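Long-range contacts in CurD (PDB 5KP7), which probably acts as a hydroxymethylglutaryl-CoA synthase-type acyltransferase, and binds a 4'-phosphopantetheine group in its pocket: residues Lys64-Tyr72 / Arg383-Leu394; Gly213-Glu221 / Cys247-Arg258. The protein carries 3 engineered substitutions. All blocks are in the same frame, centred on the assembly; numbering follows the deposited sequence.

Interaction 1. Residues Lys64-Tyr72 / Arg383-Leu394; sequences KEKAVSLPY and RYSLSMEEYEQL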
loop_
_atom_site.group_PDB
_atom_site.type_symbol
_atom_site.label_atom_id
_atom_site.label_comp_id
_atom_site.label_asym_id
_atom_site.label_seq_id
_atom_site.Cartn_x
_atom_site.Cartn_y
_atom_site.Cartn_z
ATOM N N LYS A 64 4.878 11.934 -5.077
ATOM C CA LYS A 64 4.627 13.375 -4.919
ATOM C C LYS A 64 4.825 13.804 -3.458
ATOM O O LYS A 64 5.652 14.676 -3.151
ATOM C CB LYS A 64 3.218 13.776 -5.412
ATOM C CG LYS A 64 2.967 13.647 -6.926
ATOM C CD LYS A 64 1.539 14.070 -7.355
ATOM C CE LYS A 64 1.473 14.587 -8.798
ATOM N NZ LYS A 64 0.278 15.447 -9.125
ATOM N N GLU A 65 4.026 13.204 -2.569
ATOM C CA GLU A 65 4.054 13.548 -1.146
ATOM C C GLU A 65 3.936 12.306 -0.311
ATOM O O GLU A 65 3.360 11.313 -0.752
ATOM C CB GLU A 65 2.875 14.453 -0.789
ATOM C CG GLU A 65 2.836 15.790 -1.513
ATOM C CD GLU A 65 1.442 16.357 -1.626
ATOM O OE1 GLU A 65 0.503 15.707 -1.123
ATOM O OE2 GLU A 65 1.289 17.458 -2.201
ATOM N N LYS A 66 4.484 12.359 0.905
ATOM C CA LYS A 66 4.185 11.321 1.884
ATOM C C LYS A 66 3.585 11.938 3.152
ATOM O O LYS A 66 4.005 12.998 3.615
ATOM C CB LYS A 66 5.408 10.469 2.217
ATOM C CG LYS A 66 6.564 11.183 2.895
ATOM C CD LYS A 66 7.522 10.154 3.467
ATOM C CE LYS A 66 8.730 10.793 4.122
ATOM N NZ LYS A 66 9.406 9.764 4.961
ATOM N N ALA A 67 2.592 11.249 3.696
ATOM C CA ALA A 67 2.067 11.632 5.016
ATOM C C ALA A 67 3.074 11.288 6.077
ATOM O O ALA A 67 3.783 10.296 5.950
ATOM C CB ALA A 67 0.760 10.916 5.285
ATOM N N VAL A 68 3.089 12.054 7.185
ATOM C CA VAL A 68 4.066 11.808 8.265
ATOM C C VAL A 68 3.328 11.902 9.607
ATOM O O VAL A 68 2.697 12.912 9.852
ATOM C CB VAL A 68 5.199 12.841 8.232
ATOM C CG1 VAL A 68 6.245 12.537 9.288
ATOM C CG2 VAL A 68 5.856 12.845 6.853
ATOM N N SER A 69 3.386 10.838 10.388
ATOM C CA SER A 69 2.751 10.826 11.741
ATOM C C SER A 69 3.530 11.741 12.693
ATOM O O SER A 69 4.779 11.626 12.794
ATOM C CB SER A 69 2.803 9.440 12.295
ATOM O OG SER A 69 2.152 9.301 13.558
ATOM N N LEU A 70 2.799 12.570 13.448
ATOM C CA LEU A 70 3.402 13.351 14.543
ATOM C C LEU A 70 3.684 12.458 15.746
ATOM O O LEU A 70 3.142 11.372 15.853
ATOM C CB LEU A 70 2.465 14.494 14.943
ATOM C CG LEU A 70 2.371 15.745 14.070
ATOM C CD1 LEU A 70 3.620 16.597 14.283
ATOM C CD2 LEU A 70 2.216 15.449 12.606
ATOM N N PRO A 71 4.531 12.925 16.694
ATOM C CA PRO A 71 4.802 12.105 17.903
ATOM C C PRO A 71 3.571 11.837 18.770
ATOM O O PRO A 71 3.479 10.791 19.415
ATOM C CB PRO A 71 5.905 12.894 18.633
ATOM C CG PRO A 71 6.569 13.655 17.541
ATOM C CD PRO A 71 5.475 14.066 16.577
ATOM N N TYR A 72 2.577 12.721 18.659
ATOM C CA TYR A 72 1.324 12.569 19.359
ATOM C C TYR A 72 0.267 11.896 18.494
ATOM O O TYR A 72 -0.937 12.119 18.672
ATOM C CB TYR A 72 0.867 13.927 19.928
ATOM C CG TYR A 72 0.897 15.079 18.951
ATOM C CD1 TYR A 72 -0.088 15.215 17.958
ATOM C CD2 TYR A 72 1.937 16.021 18.967
ATOM C CE1 TYR A 72 -0.051 16.282 17.065
ATOM C CE2 TYR A 72 1.969 17.069 18.066
ATOM C CZ TYR A 72 0.979 17.191 17.128
ATOM O OH TYR A 72 1.026 18.256 16.257
ATOM N N ARG A 383 -3.901 19.259 4.831
ATOM C CA ARG A 383 -2.820 18.887 5.742
ATOM C C ARG A 383 -1.714 19.943 5.764
ATOM O O ARG A 383 -1.501 20.683 4.773
ATOM C CB ARG A 383 -2.215 17.532 5.324
ATOM C CG ARG A 383 -3.235 16.395 5.383
ATOM C CD ARG A 383 -2.702 15.089 4.808
ATOM N NE ARG A 383 -2.357 15.289 3.403
ATOM C CZ ARG A 383 -1.616 14.459 2.671
ATOM N NH1 ARG A 383 -1.176 13.319 3.195
ATOM N NH2 ARG A 383 -1.303 14.802 1.415
ATOM N N TYR A 384 -0.975 19.958 6.873
ATOM C CA TYR A 384 0.177 20.855 7.032
ATOM C C TYR A 384 1.318 20.409 6.139
ATOM O O TYR A 384 1.648 19.235 6.088
ATOM C CB TYR A 384 0.637 20.842 8.485
ATOM C CG TYR A 384 1.662 21.892 8.841
ATOM C CD1 TYR A 384 3.023 21.608 8.754
ATOM C CD2 TYR A 384 1.275 23.143 9.293
ATOM C CE1 TYR A 384 3.973 22.553 9.098
ATOM C CE2 TYR A 384 2.223 24.096 9.639
ATOM C CZ TYR A 384 3.571 23.789 9.534
ATOM O OH TYR A 384 4.541 24.734 9.877
ATOM N N SER A 385 1.892 21.349 5.393
ATOM C CA SER A 385 3.014 21.025 4.508
ATOM C C SER A 385 4.321 21.285 5.249
ATOM O O SER A 385 4.667 22.458 5.461
ATOM C CB SER A 385 2.962 21.886 3.239
ATOM O OG SER A 385 4.002 21.478 2.367
ATOM N N LEU A 386 5.044 20.224 5.612
ATOM C CA LEU A 386 6.283 20.341 6.399
ATOM C C LEU A 386 7.449 20.917 5.594
ATOM O O LEU A 386 7.627 20.569 4.437
ATOM C CB LEU A 386 6.748 18.976 6.890
ATOM C CG LEU A 386 5.829 18.249 7.877
ATOM C CD1 LEU A 386 6.245 16.800 7.989
ATOM C CD2 LEU A 386 5.859 18.922 9.241
ATOM N N SER A 387 8.248 21.764 6.236
ATOM C CA SER A 387 9.563 22.113 5.697
ATOM C C SER A 387 10.502 20.953 5.983
ATOM O O SER A 387 10.233 20.067 6.825
ATOM C CB SER A 387 10.109 23.379 6.341
ATOM O OG SER A 387 10.404 23.165 7.707
ATOM N N MET A 388 11.634 20.956 5.298
ATOM C CA MET A 388 12.625 19.910 5.544
ATOM C C MET A 388 13.206 20.023 6.976
ATOM O O MET A 388 13.514 19.003 7.614
ATOM C CB MET A 388 13.710 19.987 4.458
ATOM C CG MET A 388 14.449 18.703 4.234
ATOM S SD MET A 388 13.468 17.255 3.811
ATOM C CE MET A 388 14.634 16.017 4.354
ATOM N N GLU A 389 13.315 21.247 7.482
ATOM C CA GLU A 389 13.734 21.499 8.857
ATOM C C GLU A 389 12.762 20.891 9.884
ATOM O O GLU A 389 13.187 20.255 10.853
ATOM C CB GLU A 389 13.863 23.003 9.101
ATOM C CG GLU A 389 14.343 23.388 10.490
ATOM C CD GLU A 389 14.665 24.870 10.623
ATOM O OE1 GLU A 389 15.328 25.434 9.719
ATOM O OE2 GLU A 389 14.268 25.478 11.648
ATOM N N GLU A 390 11.470 21.106 9.665
ATOM C CA GLU A 390 10.438 20.520 10.528
ATOM C C GLU A 390 10.467 18.999 10.463
ATOM O O GLU A 390 10.396 18.337 11.496
ATOM C CB GLU A 390 9.062 21.058 10.166
ATOM C CG GLU A 390 8.825 22.488 10.616
ATOM C CD GLU A 390 7.644 23.154 9.943
ATOM O OE1 GLU A 390 7.374 22.860 8.757
ATOM O OE2 GLU A 390 6.956 23.966 10.603
ATOM N N TYR A 391 10.586 18.450 9.251
ATOM C CA TYR A 391 10.635 17.001 9.053
ATOM C C TYR A 391 11.802 16.376 9.816
ATOM O O TYR A 391 11.635 15.385 10.519
ATOM C CB TYR A 391 10.701 16.653 7.557
ATOM C CG TYR A 391 10.965 15.195 7.231
ATOM C CD1 TYR A 391 9.971 14.223 7.382
ATOM C CD2 TYR A 391 12.202 14.775 6.757
ATOM C CE1 TYR A 391 10.212 12.896 7.063
ATOM C CE2 TYR A 391 12.455 13.445 6.450
ATOM C CZ TYR A 391 11.458 12.508 6.586
ATOM O OH TYR A 391 11.725 11.187 6.282
ATOM N N GLU A 392 12.991 16.961 9.686
ATOM C CA GLU A 392 14.158 16.433 10.408
ATOM C C GLU A 392 13.963 16.503 11.930
ATOM O O GLU A 392 14.344 15.585 12.639
ATOM C CB GLU A 392 15.458 17.156 9.969
ATOM C CG GLU A 392 15.841 16.755 8.554
ATOM C CD GLU A 392 16.906 17.606 7.892
ATOM O OE1 GLU A 392 17.529 17.077 6.945
ATOM O OE2 GLU A 392 17.107 18.782 8.261
ATOM N N GLN A 393 13.365 17.588 12.417
ATOM C CA GLN A 393 13.077 17.709 13.838
ATOM C C GLN A 393 12.085 16.614 14.257
ATOM O O GLN A 393 12.241 15.978 15.316
ATOM C CB GLN A 393 12.472 19.058 14.162
ATOM C CG GLN A 393 13.370 20.274 14.065
ATOM C CD GLN A 393 12.548 21.522 14.338
ATOM O OE1 GLN A 393 12.388 22.383 13.459
ATOM N NE2 GLN A 393 11.966 21.603 15.563
ATOM N N LEU A 394 11.070 16.414 13.415
ATOM C CA LEU A 394 10.046 15.386 13.683
ATOM C C LEU A 394 10.689 14.028 13.855
ATOM O O LEU A 394 10.407 13.344 14.828
ATOM C CB LEU A 394 8.974 15.390 12.594
ATOM C CG LEU A 394 7.716 14.544 12.777
ATOM C CD1 LEU A 394 6.608 15.086 11.878
ATOM C CD2 LEU A 394 7.999 13.084 12.486
HETATM O O HOH W 1 -1.994 16.500 -0.789
#
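The Val68 and Leu394 side chains lie side by side, pointing opposite ways, the CG1 branch of Val68 lying 3.7 Å from CD1 of Leu394 and equally near CD2. CG1 stands anti to the backbone N of Val68 (chi1 -177°), which turns it to Leu394 and leaves CB and CG2 for Leu386, whose CD1 is 4.1 Å from Val68 CB. A beta-branched valine thus serves two leucines at once. Farther along, the Leu70 side chain meets Leu394 at about a right angle, CD1 to CD1.

Beside this apolar patch, Lys66 reaches across Tyr391 with its extended chain at roughly a right angle to the phenol. Its NZ donates to Tyr391 OH over 3.0 Å, approaching the ring obliquely, and also bonds to the backbone O of Glu189; Tyr391 OH has a further hydrogen bond to the Glu189 carboxylate. NZ of this buried lysine thus has two oxygens to donate to, and a long side chain suits a place from which it must span to the helix.

Strand 65-67 and the loop after it meet residues on either side of strand 384-385 and on helix 388-397; in the small three-stranded sheet, strand 40-43 lies between 65-67 and 384-385. Ser387 and Glu390 start the helix with a capping box: Glu390 N donates to Ser387 OG at 3.0 Å, and Ser387 N to Glu390 OE1 at 2.9 Å.

At the Glu65 end of the strand, Arg383 bends at chi3 (-61°) to bring NH2 within 3.2 Å of Glu65 OE1, a salt bridge in which the carboxylate and guanidinium planes are 53° apart. A water links the same two atoms, while the guanidinium also donates to the backbone oxygens of Leu380, Gln317 and Gly37.

Interaction 2. Residues Gly213-Glu221 / Cys247-Arg258; sequences GCNGYYGYE and CCENAYRHYQNR. With SO4 (sulfate ion), chain D.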
loop_
_atom_site.group_PDB
_atom_site.type_symbol
_atom_site.label_atom_id
_atom_site.label_comp_id
_atom_site.label_asym_id
_atom_site.label_seq_id
_atom_site.Cartn_x
_atom_site.Cartn_y
_atom_site.Cartn_z
ATOM N N GLY A 213 -16.515 -15.438 -3.919
ATOM C CA GLY A 213 -15.755 -16.588 -4.393
ATOM C C GLY A 213 -14.835 -16.327 -5.582
ATOM O O GLY A 213 -14.197 -17.254 -6.073
ATOM N N CYS A 214 -14.739 -15.082 -6.041
ATOM C CA CYS A 214 -13.859 -14.732 -7.138
ATOM C C CYS A 214 -12.568 -14.283 -6.492
ATOM O O CYS A 214 -12.353 -13.083 -6.274
ATOM C CB CYS A 214 -14.498 -13.656 -8.005
ATOM S SG CYS A 214 -16.075 -14.226 -8.717
ATOM N N ASN A 215 -11.723 -15.259 -6.139
ATOM C CA ASN A 215 -10.485 -14.978 -5.425
ATOM C C ASN A 215 -9.397 -15.888 -5.903
ATOM O O ASN A 215 -9.627 -17.086 -6.050
ATOM C CB ASN A 215 -10.611 -15.215 -3.922
ATOM C CG ASN A 215 -11.694 -14.376 -3.275
ATOM O OD1 ASN A 215 -11.399 -13.312 -2.644
ATOM N ND2 ASN A 215 -12.908 -14.788 -3.419
ATOM N N GLY A 216 -8.225 -15.331 -6.156
ATOM C CA GLY A 216 -7.019 -16.118 -6.341
ATOM C C GLY A 216 -5.961 -15.649 -5.361
ATOM O O GLY A 216 -5.887 -14.470 -5.050
ATOM N N TYR A 217 -5.142 -16.557 -4.836
ATOM C CA TYR A 217 -4.151 -16.159 -3.843
ATOM C C TYR A 217 -2.917 -17.025 -3.970
ATOM O O TYR A 217 -2.961 -18.142 -4.515
ATOM C CB TYR A 217 -4.732 -16.140 -2.413
ATOM C CG TYR A 217 -5.796 -17.167 -2.158
ATOM C CD1 TYR A 217 -5.460 -18.495 -1.954
ATOM C CD2 TYR A 217 -7.144 -16.807 -2.060
ATOM C CE1 TYR A 217 -6.436 -19.453 -1.718
ATOM C CE2 TYR A 217 -8.119 -17.749 -1.806
ATOM C CZ TYR A 217 -7.762 -19.067 -1.640
ATOM O OH TYR A 217 -8.734 -20.027 -1.388
ATOM N N TYR A 218 -1.792 -16.452 -3.560
ATOM C CA TYR A 218 -0.494 -17.064 -3.837
ATOM C C TYR A 218 0.528 -16.511 -2.851
ATOM O O TYR A 218 0.663 -15.301 -2.666
ATOM C CB TYR A 218 -0.094 -16.752 -5.285
ATOM C CG TYR A 218 1.109 -17.483 -5.799
ATOM C CD1 TYR A 218 1.008 -18.792 -6.267
ATOM C CD2 TYR A 218 2.354 -16.860 -5.846
ATOM C CE1 TYR A 218 2.127 -19.465 -6.748
ATOM C CE2 TYR A 218 3.457 -17.516 -6.358
ATOM C CZ TYR A 218 3.343 -18.802 -6.794
ATOM O OH TYR A 218 4.469 -19.422 -7.317
ATOM N N GLY A 219 1.299 -17.399 -2.234
ATOM C CA GLY A 219 2.304 -16.967 -1.302
ATOM C C GLY A 219 3.313 -18.077 -1.047
ATOM O O GLY A 219 3.082 -19.251 -1.382
ATOM N N TYR A 220 4.432 -17.673 -0.465
ATOM C CA TYR A 220 5.560 -18.540 -0.192
ATOM C C TYR A 220 6.514 -17.759 0.706
ATOM O O TYR A 220 6.466 -16.522 0.733
ATOM C CB TYR A 220 6.258 -18.992 -1.485
ATOM C CG TYR A 220 6.594 -17.829 -2.381
ATOM C CD1 TYR A 220 5.670 -17.361 -3.286
ATOM C CD2 TYR A 220 7.827 -17.173 -2.290
ATOM C CE1 TYR A 220 5.938 -16.256 -4.073
ATOM C CE2 TYR A 220 8.101 -16.054 -3.089
ATOM C CZ TYR A 220 7.152 -15.610 -3.968
ATOM O OH TYR A 220 7.363 -14.516 -4.830
ATOM N N GLU A 221 7.371 -18.475 1.440
ATOM C CA GLU A 221 8.330 -17.788 2.298
ATOM C C GLU A 221 9.480 -17.183 1.462
ATOM O O GLU A 221 10.140 -17.882 0.678
ATOM C CB GLU A 221 8.888 -18.722 3.367
ATOM C CG GLU A 221 9.567 -18.009 4.517
ATOM C CD GLU A 221 10.992 -17.594 4.225
ATOM O OE1 GLU A 221 11.807 -18.466 3.842
ATOM O OE2 GLU A 221 11.323 -16.407 4.402
ATOM N N CYS A 247 3.912 -12.669 -7.906
ATOM C CA CYS A 247 2.631 -12.857 -7.243
ATOM C C CYS A 247 1.479 -12.241 -8.035
ATOM O O CYS A 247 0.379 -12.785 -8.074
ATOM C CB CYS A 247 2.673 -12.288 -5.838
ATOM S SG CYS A 247 3.613 -13.326 -4.678
ATOM N N CYS A 248 1.736 -11.110 -8.670
ATOM C CA CYS A 248 0.719 -10.451 -9.476
ATOM C C CYS A 248 0.262 -11.419 -10.576
ATOM O O CYS A 248 -0.955 -11.621 -10.762
ATOM C CB CYS A 248 1.260 -9.132 -10.019
ATOM S SG CYS A 248 0.017 -8.057 -10.776
ATOM N N GLU A 249 1.225 -12.073 -11.241
ATOM C CA GLU A 249 0.924 -13.091 -12.261
ATOM C C GLU A 249 0.179 -14.303 -11.694
ATOM O O GLU A 249 -0.842 -14.733 -12.257
ATOM C CB GLU A 249 2.224 -13.543 -12.944
ATOM C CG GLU A 249 2.088 -14.801 -13.792
ATOM C CD GLU A 249 3.313 -15.147 -14.635
ATOM O OE1 GLU A 249 4.359 -14.460 -14.585
ATOM O OE2 GLU A 249 3.210 -16.154 -15.399
ATOM N N ASN A 250 0.719 -14.873 -10.614
ATOM C CA ASN A 250 0.215 -16.164 -10.118
ATOM C C ASN A 250 -1.095 -16.042 -9.345
ATOM O O ASN A 250 -1.949 -16.907 -9.468
ATOM C CB ASN A 250 1.278 -16.915 -9.294
ATOM C CG ASN A 250 2.338 -17.562 -10.150
ATOM O OD1 ASN A 250 2.077 -18.550 -10.818
ATOM N ND2 ASN A 250 3.540 -17.030 -10.129
ATOM N N ALA A 251 -1.277 -14.981 -8.574
ATOM C CA ALA A 251 -2.580 -14.763 -7.933
ATOM C C ALA A 251 -3.708 -14.554 -8.957
ATOM O O ALA A 251 -4.814 -15.092 -8.824
ATOM C CB ALA A 251 -2.502 -13.609 -6.947
ATOM N N TYR A 252 -3.421 -13.763 -9.976
ATOM C CA TYR A 252 -4.390 -13.554 -11.046
ATOM C C TYR A 252 -4.681 -14.865 -11.793
ATOM O O TYR A 252 -5.835 -15.136 -12.108
ATOM C CB TYR A 252 -3.972 -12.445 -12.022
ATOM C CG TYR A 252 -5.029 -12.237 -13.090
ATOM C CD1 TYR A 252 -6.236 -11.608 -12.776
ATOM C CD2 TYR A 252 -4.858 -12.724 -14.390
ATOM C CE1 TYR A 252 -7.242 -11.474 -13.708
ATOM C CE2 TYR A 252 -5.860 -12.579 -15.323
ATOM C CZ TYR A 252 -7.042 -11.952 -14.977
ATOM O OH TYR A 252 -8.023 -11.799 -15.947
ATOM N N ARG A 253 -3.658 -15.684 -12.040
ATOM C CA ARG A 253 -3.876 -16.981 -12.714
ATOM C C ARG A 253 -4.842 -17.835 -11.909
ATOM O O ARG A 253 -5.716 -18.476 -12.472
ATOM C CB ARG A 253 -2.570 -17.740 -12.936
ATOM C CG ARG A 253 -2.808 -19.116 -13.572
ATOM C CD ARG A 253 -1.563 -19.807 -14.111
ATOM N NE ARG A 253 -0.861 -18.961 -15.081
ATOM C CZ ARG A 253 0.345 -18.404 -14.902
ATOM N NH1 ARG A 253 1.053 -18.593 -13.795
ATOM N NH2 ARG A 253 0.860 -17.656 -15.870
ATOM N N HIS A 254 -4.680 -17.839 -10.583
ATOM C CA HIS A 254 -5.558 -18.609 -9.701
ATOM C C HIS A 254 -7.004 -18.101 -9.803
ATOM O O HIS A 254 -7.957 -18.889 -9.910
ATOM C CB HIS A 254 -5.014 -18.559 -8.265
ATOM C CG HIS A 254 -5.658 -19.522 -7.324
ATOM N ND1 HIS A 254 -5.850 -19.245 -5.989
ATOM C CD2 HIS A 254 -6.166 -20.759 -7.522
ATOM C CE1 HIS A 254 -6.418 -20.271 -5.396
ATOM N NE2 HIS A 254 -6.628 -21.209 -6.311
ATOM N N TYR A 255 -7.166 -16.779 -9.832
ATOM C CA TYR A 255 -8.488 -16.189 -10.019
ATOM C C TYR A 255 -9.074 -16.609 -11.389
ATOM O O TYR A 255 -10.241 -17.016 -11.478
ATOM C CB TYR A 255 -8.372 -14.679 -9.882
ATOM C CG TYR A 255 -9.614 -13.861 -10.132
ATOM C CD1 TYR A 255 -10.060 -13.630 -11.428
ATOM C CD2 TYR A 255 -10.295 -13.233 -9.074
ATOM C CE1 TYR A 255 -11.178 -12.843 -11.676
ATOM C CE2 TYR A 255 -11.400 -12.437 -9.309
ATOM C CZ TYR A 255 -11.840 -12.236 -10.616
ATOM O OH TYR A 255 -12.945 -11.443 -10.875
ATOM N N GLN A 256 -8.254 -16.517 -12.425
ATOM C CA GLN A 256 -8.670 -16.880 -13.793
ATOM C C GLN A 256 -9.124 -18.337 -13.868
ATOM O O GLN A 256 -10.137 -18.652 -14.534
ATOM C CB GLN A 256 -7.526 -16.576 -14.768
ATOM C CG GLN A 256 -7.830 -16.824 -16.226
ATOM C CD GLN A 256 -6.579 -16.759 -17.079
ATOM O OE1 GLN A 256 -6.104 -15.684 -17.444
ATOM N NE2 GLN A 256 -6.016 -17.932 -17.368
ATOM N N ASN A 257 -8.406 -19.216 -13.172
ATOM C CA ASN A 257 -8.795 -20.622 -13.066
ATOM C C ASN A 257 -10.163 -20.822 -12.419
ATOM O O ASN A 257 -10.893 -21.731 -12.805
ATOM C CB ASN A 257 -7.722 -21.454 -12.328
ATOM C CG ASN A 257 -6.431 -21.597 -13.124
ATOM O OD1 ASN A 257 -6.376 -21.348 -14.331
ATOM N ND2 ASN A 257 -5.386 -22.007 -12.443
ATOM N N ARG A 258 -10.529 -19.943 -11.501
ATOM C CA ARG A 258 -11.805 -20.006 -10.807
ATOM C C ARG A 258 -12.946 -19.231 -11.437
ATOM O O ARG A 258 -14.086 -19.517 -11.129
ATOM C CB ARG A 258 -11.631 -19.518 -9.384
ATOM C CG ARG A 258 -10.790 -20.484 -8.592
ATOM C CD ARG A 258 -10.430 -19.956 -7.245
ATOM N NE ARG A 258 -10.184 -21.062 -6.323
ATOM C CZ ARG A 258 -9.816 -20.910 -5.054
ATOM N NH1 ARG A 258 -9.594 -19.694 -4.562
ATOM N NH2 ARG A 258 -9.655 -21.985 -4.285
HETATM S S SO4 D . -16.420 -11.356 -13.437
HETATM O O1 SO4 D . -15.025 -11.214 -12.963
HETATM O O2 SO4 D . -17.345 -11.420 -12.277
HETATM O O3 SO4 D . -16.553 -12.594 -14.236
HETATM O O4 SO4 D . -16.755 -10.198 -14.295
#
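Strand 214-219 runs roughly antiparallel to helix 247-258, at 144°, and their axes approach to 5.7 Å. Such closeness depends on Gly216: its CA sits 3.5 Å from Ala251 O in a CA-H...O contact, where any CB would collide with the helix backbone. Next to it, Tyr217 N donates to ND1 of His254 over 3.0 Å, in the imidazole plane. The same histidine turns its edge to the Tyr217 ring face in a T-shaped pair, planes 77° apart. Arg258, extended from CG to NE, sends NH1 to Asn215 O at 3.0 Å, from above the carbonyl plane.

The helix lies against the large mixed sheet of the thiolase-like fold, over 208-219 and also touching 355-363 and 343-351. Tyr255 packs CE2 on Cys214 CB at 3.6 Å, and its OH bonds to Ser360 and to a sulfate, probably from the crystallisation liquor. Asn250 CB stands 3.4 Å over the Tyr218 ring centre, a CH-pi contact; ND2, bonded to Asp246 O, helps hold the amide nearly parallel to the ring. Replacing Tyr218 by a serine would probably leave Asn250 CB without its aromatic cover and open a gap beside Cys247. Cys247 SG meets the Tyr218 ring at its edge and approaches Tyr220 CE1 obliquely, 3.8 Å away.

How the interactions relate
Interactions 1 and 2 lie on opposite sides of the chain's centre, their own centres 38 Å apart and their nearest atoms about 21 Å apart, so they do not touch. Interaction 1 brings together parts of the N-terminal and C-terminal HMG-CoA synthase regions more than 300 residues apart, and both segments of interaction 2 fall between them in sequence. The bound 4'-phosphopantetheine is the common landmark: the side chain of Lys66 in interaction 1 and that of Cys247 in interaction 2 are each about 9 Å from it. Lys66 is also about 7 Å from the side chain of Ser191, and Tyr220 about 9 Å from that of Ser240, both pocket residues. Neither contact contributes a residue that lines the pocket; both lie a shell away from it.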